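Local structure of acetyltransferase, GNAT family (Streptococcus agalactiae 2603V/R, 2Q7B) at residues Y25-Y30 and Q61-Y66; Q56-I59 and Y65-N68; K70-I75 and M123-A128. The protein is probably an N-acetyltransferase of the GNAT family, although its substrate is not established. One frame throughout, in Å; residues are numbered along the deposited sequence. Where two conformers were deposited one is given.

How the contacts relate
Contact 1 pairs Tyr25-Tyr30, between strand 20-24 and helix 29-46, with the start of helix 62-67. It closes a loop that contains helix 29-46. Contact 2 begins inside that loop, at Gln56-Ile59, and runs on along the same short helix to Tyr65-Asn68, so the two loops overlap rather than nest. The two contacts share Tyr65 and Tyr66. Contact 3 follows in series: strand 72-78 meets helix 114-128 after two further strands. Bonds also join the contacts. Tyr25 N probably bonds to Phe73 O, and Gln67 NE2 to both Tyr25 O and Gln72 OE1. Together they tie helix 62-67 to the strand 20-24 end of the sheet, and strand 72-78 to helix 114-128.

Contact 1 (Y25-Y30 and Q61-Y66); sequences YENNPY and QIENYY
Tyr25 and Ile62 form the larger, apolar part of this contact, and Asn27 and Glu63 the polar part. In the GNAT fold it joins the loop between strand 20-24 and helix 29-46 to the first turn of helix 62-67. The delta methyl of Ile62 sits over the centre of the Tyr25 ring. Its CD1 is 3.9 Å from the Tyr25 ring centroid, a CH-pi contact only 7° off the ring normal. The second branch reaches the rim of the ring, with Ile62 CG2 3.8 Å from Tyr25 CD2. The two side chains cross at about a right angle. With CG anti to the backbone N (chi1 179°), the Tyr25 ring swings toward the helix. Phe73 of strand 72-78 touches both residues. Leu32 and Leu35 of helix 29-46 pack on Tyr25 and Ile62, respectively.

On the exposed side, Glu63 reaches across with an extended chain. The direct bond is weak: Asn27 ND2 is 3.3 Å from Glu63 OE1, with an angle of 124° at the hydrogen. The amide and carboxylate planes are turned about halfway between parallel and perpendicular. A water gives the second link and occupies an N-H at the start of the helix. It donates to Asn27 OD1 at 2.7 Å and accepts from Glu63 N at 2.9 Å.

Contact 2 (Q56-I59 and Y65-N68); sequences QDDI and YYQN
One face of the Tyr65 ring lies against Asp58, and the edge of the Tyr66 ring meets the carboxylate of the same residue. Asp58 CB stands over the centre of the Tyr65 ring, 3.4 Å from its centroid. The direction is 8° off the ring normal, so this is a CH-pi contact over the face. It is a tight fit, because all six ring carbons are close to that one methylene; Tyr65 CG and CD1 are the nearest, each 3.5 Å from Asp58 CB. The Tyr66 ring has Tyr65 CD1 over the centre of one face, 3.5 Å above its plane. Asp58 OD2 approaches at the Tyr66 edge, near the ring plane.

The polar part is a single short hydrogen bond. Tyr66 OH donates to Asp58 OD2 at 2.6 Å. The hydroxyl meets the oxygen from above the carboxylate plane, 39° out of it. Asp58 therefore uses its methylene for one tyrosine and an oxygen for the next.

In the GNAT fold this contact lies just ahead of strand 72-78. The 3-10 segment containing Asp58 leads into helix 62-67, and the chain doubles back to bring both tyrosines onto the aspartate. Asp58 has CG between its backbone N and carbonyl carbon (chi1 47°), which directs the carboxylate to the Tyr66 hydroxyl while CB stays over Tyr65. Tyr66 also packs edge-to-face with Phe73, and Lys100 of strand 95-103 touches both Asp58 and Tyr66. Tyr65 makes a cation-pi contact with Arg69, whose NE bonds to Tyr65 O. A citrate ion, probably from the crystallisation liquor, lies about 5 Å from the side chain of Tyr66.

Contact 3 (K70-I75 and M123-A128); sequences KGQFWI and MLFARA
This is helix-on-sheet packing, in which Phe125 of helix 114-128 meets Gln72 and Trp74 at the start of strand 72-78. It joins the helix that follows strand 95-103 in the GNAT fold to a strand two places away in the sheet. Chi1 of Phe125 (-173°) turns CG away from the backbone N and sends the ring out from the helix to the strand. The six-membered ring of Trp74 points its edge at the Phe125 face in an offset edge-to-face pair. The centroids are 5.5 Å apart and the planes are at 79°. Trp74 CZ2 also touches Phe125 CB at 3.5 Å. Nearer the tip of the phenyl ring, Gln72 CB lies over a face, 4.0 Å from the Phe125 centroid. Lys70 O meets the ring edge in plane, 3.8 Å from Phe125 CE2. Leu88 of strand 81-90 packs on Phe125 as well.

No hydrogen bond crosses between helix and strand. Gln72 OE1 accepts from Phe73 N in the strand and from Gln67 NE2 of helix 62-67. Gln72 meets Phe125 through CB, and the joint depends on aromatic and van der Waals packing.

Contact 1 (Y25-Y30 and Q61-Y66)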
loop_
_atom_site.group_PDB
_atom_site.type_symbol
_atom_site.label_atom_id
_atom_site.label_comp_id
_atom_site.label_asym_id
_atom_site.label_seq_id
_atom_site.Cartn_x
_atom_site.Cartn_y
_atom_site.Cartn_z
ATOM N N TYR A 25 13.785 5.983 -7.852
ATOM C CA TYR A 25 12.730 6.362 -6.919
ATOM C C TYR A 25 13.187 7.526 -6.005
ATOM O O TYR A 25 14.355 7.621 -5.645
ATOM C CB TYR A 25 12.264 5.151 -6.080
ATOM C CG TYR A 25 11.186 5.515 -5.078
ATOM C CD1 TYR A 25 9.840 5.520 -5.444
ATOM C CD2 TYR A 25 11.512 5.897 -3.773
ATOM C CE1 TYR A 25 8.841 5.899 -4.545
ATOM C CE2 TYR A 25 10.509 6.258 -2.857
ATOM C CZ TYR A 25 9.174 6.265 -3.264
ATOM O OH TYR A 25 8.171 6.647 -2.382
ATOM N N GLU A 26 12.267 8.439 -5.707
ATOM C CA GLU A 26 12.473 9.527 -4.750
ATOM C C GLU A 26 11.202 9.573 -3.908
ATOM O O GLU A 26 10.106 9.375 -4.438
ATOM C CB GLU A 26 12.616 10.880 -5.416
ATOM C CG GLU A 26 13.697 11.011 -6.461
ATOM C CD GLU A 26 13.738 12.416 -7.048
ATOM O OE1 GLU A 26 13.816 13.384 -6.257
ATOM O OE2 GLU A 26 13.685 12.539 -8.290
ATOM N N ASN A 27 11.335 9.853 -2.619
ATOM C CA ASN A 27 10.181 9.857 -1.725
ATOM C C ASN A 27 9.133 10.785 -2.299
ATOM O O ASN A 27 9.384 11.953 -2.528
ATOM C CB ASN A 27 10.567 10.258 -0.276
ATOM C CG ASN A 27 11.527 9.234 0.415
ATOM O OD1 ASN A 27 11.558 8.033 0.081
ATOM N ND2 ASN A 27 12.294 9.722 1.403
ATOM N N ASN A 28 7.958 10.225 -2.562
ATOM C CA ASN A 28 6.854 10.938 -3.179
ATOM C C ASN A 28 5.602 10.111 -2.854
ATOM O O ASN A 28 5.442 9.026 -3.403
ATOM C CB ASN A 28 7.131 11.053 -4.698
ATOM C CG ASN A 28 6.009 11.736 -5.468
ATOM O OD1 ASN A 28 4.839 11.525 -5.174
ATOM N ND2 ASN A 28 6.369 12.551 -6.473
ATOM N N PRO A 29 4.712 10.612 -1.955
ATOM C CA PRO A 29 3.535 9.809 -1.558
ATOM C C PRO A 29 2.574 9.471 -2.708
ATOM O O PRO A 29 1.889 8.453 -2.652
ATOM C CB PRO A 29 2.837 10.691 -0.508
ATOM C CG PRO A 29 3.264 12.099 -0.826
ATOM C CD PRO A 29 4.696 11.946 -1.314
ATOM N N TYR A 30 2.540 10.306 -3.744
ATOM C CA TYR A 30 1.672 10.066 -4.895
ATOM C C TYR A 30 2.217 8.882 -5.688
ATOM O O TYR A 30 1.476 7.946 -6.012
ATOM C CB TYR A 30 1.511 11.343 -5.738
ATOM C CG TYR A 30 0.967 12.484 -4.904
ATOM C CD1 TYR A 30 -0.405 12.638 -4.700
ATOM C CD2 TYR A 30 1.826 13.378 -4.269
ATOM C CE1 TYR A 30 -0.908 13.664 -3.906
ATOM C CE2 TYR A 30 1.333 14.410 -3.467
ATOM C CZ TYR A 30 -0.032 14.545 -3.291
ATOM O OH TYR A 30 -0.515 15.573 -2.507
ATOM N N GLN A 61 10.247 1.725 2.643
ATOM C CA GLN A 61 11.539 2.232 3.094
ATOM C C GLN A 61 12.553 1.984 1.989
ATOM O O GLN A 61 13.624 1.442 2.236
ATOM C CB GLN A 61 11.958 1.557 4.401
ATOM C CG GLN A 61 11.919 0.031 4.395
ATOM C CD GLN A 61 12.082 -0.573 5.798
ATOM O OE1 GLN A 61 12.911 -0.125 6.561
ATOM N NE2 GLN A 61 11.289 -1.597 6.119
ATOM N N ILE A 62 12.205 2.398 0.772
ATOM C CA ILE A 62 13.046 2.161 -0.413
ATOM C C ILE A 62 14.435 2.765 -0.283
ATOM O O ILE A 62 15.418 2.108 -0.623
ATOM C CB ILE A 62 12.352 2.627 -1.719
ATOM C CG1 ILE A 62 11.211 1.659 -2.052
ATOM C CG2 ILE A 62 13.334 2.697 -2.867
ATOM C CD1 ILE A 62 10.267 2.135 -3.124
ATOM N N GLU A 63 14.515 4.004 0.210
ATOM C CA GLU A 63 15.798 4.683 0.355
ATOM C C GLU A 63 16.755 3.925 1.284
ATOM O O GLU A 63 17.904 3.704 0.946
ATOM C CB GLU A 63 15.598 6.140 0.804
ATOM C CG GLU A 63 16.886 6.962 0.873
ATOM C CD GLU A 63 16.672 8.436 1.266
ATOM O OE1 GLU A 63 15.506 8.891 1.354
ATOM O OE2 GLU A 63 17.694 9.134 1.480
ATOM N N ASN A 64 16.275 3.508 2.439
ATOM C CA ASN A 64 17.121 2.796 3.375
ATOM C C ASN A 64 17.419 1.368 2.987
ATOM O O ASN A 64 18.512 0.896 3.212
ATOM C CB ASN A 64 16.496 2.796 4.766
ATOM C CG ASN A 64 16.524 4.166 5.418
ATOM O OD1 ASN A 64 17.062 5.127 4.868
ATOM N ND2 ASN A 64 15.949 4.257 6.607
ATOM N N TYR A 65 16.444 0.688 2.396
ATOM C CA TYR A 65 16.578 -0.724 2.092
ATOM C C TYR A 65 17.386 -0.941 0.828
ATOM O O TYR A 65 18.244 -1.803 0.789
ATOM C CB TYR A 65 15.194 -1.348 1.997
ATOM C CG TYR A 65 15.170 -2.850 1.916
ATOM C CD1 TYR A 65 15.333 -3.501 0.690
ATOM C CD2 TYR A 65 14.926 -3.620 3.052
ATOM C CE1 TYR A 65 15.281 -4.861 0.596
ATOM C CE2 TYR A 65 14.894 -5.001 2.967
ATOM C CZ TYR A 65 15.069 -5.604 1.742
ATOM O OH TYR A 65 15.025 -6.966 1.620
ATOM N N TYR A 66 17.109 -0.158 -0.211
ATOM C CA TYR A 66 17.796 -0.309 -1.496
ATOM C C TYR A 66 18.900 0.714 -1.717
ATOM O O TYR A 66 20.067 0.366 -1.820
ATOM C CB TYR A 66 16.792 -0.207 -2.674
ATOM C CG TYR A 66 15.782 -1.325 -2.703
ATOM C CD1 TYR A 66 16.096 -2.549 -3.256
ATOM C CD2 TYR A 66 14.533 -1.174 -2.129
ATOM C CE1 TYR A 66 15.175 -3.598 -3.274
ATOM C CE2 TYR A 66 13.605 -2.205 -2.148
ATOM C CZ TYR A 66 13.938 -3.415 -2.722
ATOM O OH TYR A 66 13.021 -4.436 -2.706
HETATM O O HOH W 1 12.308 5.683 1.073
#

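Contact 2 (Q56-I59 and Y65-N68)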
loop_
_atom_site.group_PDB
_atom_site.type_symbol
_atom_site.label_atom_id
_atom_site.label_comp_id
_atom_site.label_asym_id
_atom_site.label_seq_id
_atom_site.Cartn_x
_atom_site.Cartn_y
_atom_site.Cartn_z
ATOM N N GLN A 56 6.501 -7.475 2.319
ATOM C CA GLN A 56 7.462 -6.778 1.473
ATOM C C GLN A 56 7.466 -5.318 1.868
ATOM O O GLN A 56 7.314 -4.420 1.042
ATOM C CB GLN A 56 7.121 -6.979 -0.002
ATOM C CG GLN A 56 5.649 -6.706 -0.312
ATOM C CD GLN A 56 5.206 -7.148 -1.680
ATOM O OE1 GLN A 56 5.991 -7.685 -2.464
ATOM N NE2 GLN A 56 3.920 -6.903 -1.986
ATOM N N ASP A 57 7.690 -5.091 3.154
ATOM C CA ASP A 57 7.669 -3.732 3.706
ATOM C C ASP A 57 8.865 -2.850 3.267
ATOM O O ASP A 57 8.872 -1.657 3.536
ATOM C CB ASP A 57 7.470 -3.761 5.223
ATOM C CG ASP A 57 8.574 -4.531 5.947
ATOM O OD1 ASP A 57 9.756 -4.268 5.662
ATOM O OD2 ASP A 57 8.256 -5.396 6.774
ATOM N N ASP A 58 9.859 -3.442 2.592
ATOM C CA ASP A 58 10.943 -2.685 1.923
ATOM C C ASP A 58 10.387 -1.581 0.963
ATOM O O ASP A 58 11.024 -0.553 0.718
ATOM C CB ASP A 58 11.876 -3.632 1.128
ATOM C CG ASP A 58 11.110 -4.660 0.253
ATOM O OD1 ASP A 58 10.538 -5.619 0.829
ATOM O OD2 ASP A 58 11.115 -4.556 -0.989
ATOM N N ILE A 59 9.187 -1.809 0.450
ATOM C CA ILE A 59 8.451 -0.868 -0.423
ATOM C C ILE A 59 8.204 0.477 0.272
ATOM O O ILE A 59 8.148 1.518 -0.386
ATOM C CB ILE A 59 7.082 -1.523 -0.878
ATOM C CG1 ILE A 59 7.348 -2.731 -1.796
ATOM C CG2 ILE A 59 6.159 -0.550 -1.549
ATOM C CD1 ILE A 59 8.259 -2.455 -2.931
ATOM N N TYR A 65 16.444 0.688 2.396
ATOM C CA TYR A 65 16.578 -0.724 2.092
ATOM C C TYR A 65 17.386 -0.941 0.828
ATOM O O TYR A 65 18.244 -1.803 0.789
ATOM C CB TYR A 65 15.194 -1.348 1.997
ATOM C CG TYR A 65 15.170 -2.850 1.916
ATOM C CD1 TYR A 65 15.333 -3.501 0.690
ATOM C CD2 TYR A 65 14.926 -3.620 3.052
ATOM C CE1 TYR A 65 15.281 -4.861 0.596
ATOM C CE2 TYR A 65 14.894 -5.001 2.967
ATOM C CZ TYR A 65 15.069 -5.604 1.742
ATOM O OH TYR A 65 15.025 -6.966 1.620
ATOM N N TYR A 66 17.109 -0.158 -0.211
ATOM C CA TYR A 66 17.796 -0.309 -1.496
ATOM C C TYR A 66 18.900 0.714 -1.717
ATOM O O TYR A 66 20.067 0.366 -1.820
ATOM C CB TYR A 66 16.792 -0.207 -2.674
ATOM C CG TYR A 66 15.782 -1.325 -2.703
ATOM C CD1 TYR A 66 16.096 -2.549 -3.256
ATOM C CD2 TYR A 66 14.533 -1.174 -2.129
ATOM C CE1 TYR A 66 15.175 -3.598 -3.274
ATOM C CE2 TYR A 66 13.605 -2.205 -2.148
ATOM C CZ TYR A 66 13.938 -3.415 -2.722
ATOM O OH TYR A 66 13.021 -4.436 -2.706
ATOM N N GLN A 67 18.505 1.981 -1.747
ATOM C CA GLN A 67 19.384 3.055 -2.188
ATOM C C GLN A 67 20.582 3.373 -1.307
ATOM O O GLN A 67 21.644 3.661 -1.828
ATOM C CB GLN A 67 18.546 4.301 -2.490
ATOM C CG GLN A 67 17.539 4.047 -3.618
ATOM C CD GLN A 67 16.569 5.192 -3.820
ATOM O OE1 GLN A 67 16.124 5.818 -2.853
ATOM N NE2 GLN A 67 16.212 5.453 -5.076
ATOM N N ASN A 68 20.415 3.307 0.010
ATOM C CA ASN A 68 21.504 3.571 0.936
ATOM C C ASN A 68 22.430 2.378 1.122
ATOM O O ASN A 68 23.452 2.506 1.779
ATOM C CB ASN A 68 20.967 4.041 2.294
ATOM C CG ASN A 68 20.309 5.419 2.220
ATOM O OD1 ASN A 68 20.456 6.153 1.234
ATOM N ND2 ASN A 68 19.592 5.780 3.276
#

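Contact 3 (K70-I75 and M123-A128)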
loop_
_atom_site.group_PDB
_atom_site.type_symbol
_atom_site.label_atom_id
_atom_site.label_comp_id
_atom_site.label_asym_id
_atom_site.label_seq_id
_atom_site.Cartn_x
_atom_site.Cartn_y
_atom_site.Cartn_z
ATOM N N LYS A 70 23.830 0.485 -1.540
ATOM C CA LYS A 70 24.414 0.198 -2.862
ATOM C C LYS A 70 23.492 -0.547 -3.840
ATOM O O LYS A 70 23.948 -1.184 -4.805
ATOM C CB LYS A 70 25.753 -0.526 -2.703
ATOM C CG LYS A 70 26.770 0.285 -1.924
ATOM C CD LYS A 70 28.020 -0.525 -1.648
ATOM C CE LYS A 70 28.972 0.227 -0.757
ATOM N NZ LYS A 70 30.046 -0.680 -0.234
ATOM N N GLY A 71 22.190 -0.445 -3.592
ATOM C CA GLY A 71 21.203 -1.028 -4.461
ATOM C C GLY A 71 20.498 0.140 -5.127
ATOM O O GLY A 71 20.954 1.277 -5.066
ATOM N N GLN A 72 19.373 -0.134 -5.753
ATOM C CA GLN A 72 18.652 0.911 -6.421
ATOM C C GLN A 72 17.227 0.435 -6.668
ATOM O O GLN A 72 16.927 -0.761 -6.560
ATOM C CB GLN A 72 19.422 1.331 -7.693
ATOM C CG GLN A 72 18.950 2.604 -8.360
ATOM C CD GLN A 72 18.774 3.737 -7.388
ATOM O OE1 GLN A 72 17.668 3.965 -6.893
ATOM N NE2 GLN A 72 19.854 4.409 -7.061
ATOM N N PHE A 73 16.336 1.392 -6.900
ATOM C CA PHE A 73 14.934 1.123 -7.154
ATOM C C PHE A 73 14.494 2.098 -8.236
ATOM O O PHE A 73 14.639 3.302 -8.072
ATOM C CB PHE A 73 14.091 1.297 -5.884
ATOM C CG PHE A 73 12.729 0.633 -5.956
ATOM C CD1 PHE A 73 11.726 1.135 -6.777
ATOM C CD2 PHE A 73 12.448 -0.487 -5.189
ATOM C CE1 PHE A 73 10.480 0.506 -6.845
ATOM C CE2 PHE A 73 11.221 -1.100 -5.244
ATOM C CZ PHE A 73 10.235 -0.611 -6.089
ATOM N N TRP A 74 13.965 1.574 -9.345
ATOM C CA TRP A 74 13.505 2.418 -10.439
ATOM C C TRP A 74 12.006 2.330 -10.658
ATOM O O TRP A 74 11.400 1.276 -10.514
ATOM C CB TRP A 74 14.172 2.034 -11.764
ATOM C CG TRP A 74 15.676 2.169 -11.802
ATOM C CD1 TRP A 74 16.392 3.249 -12.220
ATOM C CD2 TRP A 74 16.639 1.177 -11.411
ATOM N NE1 TRP A 74 17.730 2.993 -12.128
ATOM C CE2 TRP A 74 17.916 1.731 -11.638
ATOM C CE3 TRP A 74 16.544 -0.130 -10.898
ATOM C CZ2 TRP A 74 19.093 1.031 -11.370
ATOM C CZ3 TRP A 74 17.700 -0.828 -10.647
ATOM C CH2 TRP A 74 18.969 -0.243 -10.878
ATOM N N ILE A 75 11.433 3.450 -11.063
ATOM C CA ILE A 75 10.037 3.486 -11.456
ATOM C C ILE A 75 9.906 3.996 -12.903
ATOM O O ILE A 75 10.629 4.897 -13.326
ATOM C CB ILE A 75 9.145 4.338 -10.495
ATOM C CG1 ILE A 75 9.741 5.751 -10.313
ATOM C CG2 ILE A 75 8.931 3.605 -9.166
ATOM C CD1 ILE A 75 8.902 6.683 -9.460
HETATM N N MSE A 123 20.455 -3.289 -15.656
HETATM C CA MSE A 123 21.788 -3.717 -16.040
HETATM C C MSE A 123 22.899 -2.757 -16.245
HETATM O O MSE A 123 24.045 -3.125 -16.025
HETATM C CB MSE A 123 21.804 -4.939 -16.911
HETATM C CG MSE A 123 22.071 -6.008 -15.879
HETATM SE SE MSE A 123 21.422 -7.553 -16.326
HETATM C CE MSE A 123 21.686 -8.406 -15.020
ATOM N N LEU A 124 22.573 -1.531 -16.639
ATOM C CA LEU A 124 23.570 -0.476 -16.727
ATOM C C LEU A 124 24.144 -0.264 -15.318
ATOM O O LEU A 124 25.346 -0.093 -15.141
ATOM C CB LEU A 124 22.940 0.822 -17.239
ATOM C CG LEU A 124 23.915 1.976 -17.489
ATOM N N PHE A 125 23.269 -0.301 -14.316
ATOM C CA PHE A 125 23.673 -0.126 -12.929
ATOM C C PHE A 125 24.440 -1.355 -12.423
ATOM O O PHE A 125 25.469 -1.215 -11.778
ATOM C CB PHE A 125 22.437 0.113 -12.056
ATOM C CG PHE A 125 22.748 0.482 -10.620
ATOM C CD1 PHE A 125 22.931 1.809 -10.258
ATOM C CD2 PHE A 125 22.817 -0.492 -9.627
ATOM C CE1 PHE A 125 23.204 2.154 -8.936
ATOM C CE2 PHE A 125 23.079 -0.155 -8.323
ATOM C CZ PHE A 125 23.279 1.170 -7.971
ATOM N N ALA A 126 23.931 -2.548 -12.727
ATOM C CA ALA A 126 24.550 -3.789 -12.287
ATOM C C ALA A 126 25.966 -3.927 -12.817
ATOM O O ALA A 126 26.859 -4.312 -12.066
ATOM C CB ALA A 126 23.721 -4.980 -12.706
ATOM N N ARG A 127 26.170 -3.622 -14.099
ATOM C CA ARG A 127 27.506 -3.684 -14.692
ATOM C C ARG A 127 28.442 -2.609 -14.149
ATOM O O ARG A 127 29.603 -2.898 -13.843
ATOM C CB ARG A 127 27.451 -3.604 -16.213
ATOM C CG ARG A 127 26.879 -4.847 -16.833
ATOM C CD ARG A 127 26.836 -4.764 -18.349
ATOM N NE ARG A 127 26.151 -5.939 -18.885
ATOM C CZ ARG A 127 26.705 -7.141 -19.065
ATOM N NH1 ARG A 127 27.989 -7.382 -18.765
ATOM N NH2 ARG A 127 25.956 -8.126 -19.553
ATOM N N ALA A 128 27.950 -1.377 -14.035
ATOM C CA ALA A 128 28.753 -0.287 -13.466
ATOM C C ALA A 128 29.171 -0.583 -12.022
ATOM O O ALA A 128 30.221 -0.135 -11.592
ATOM C CB ALA A 128 27.988 1.015 -13.523
#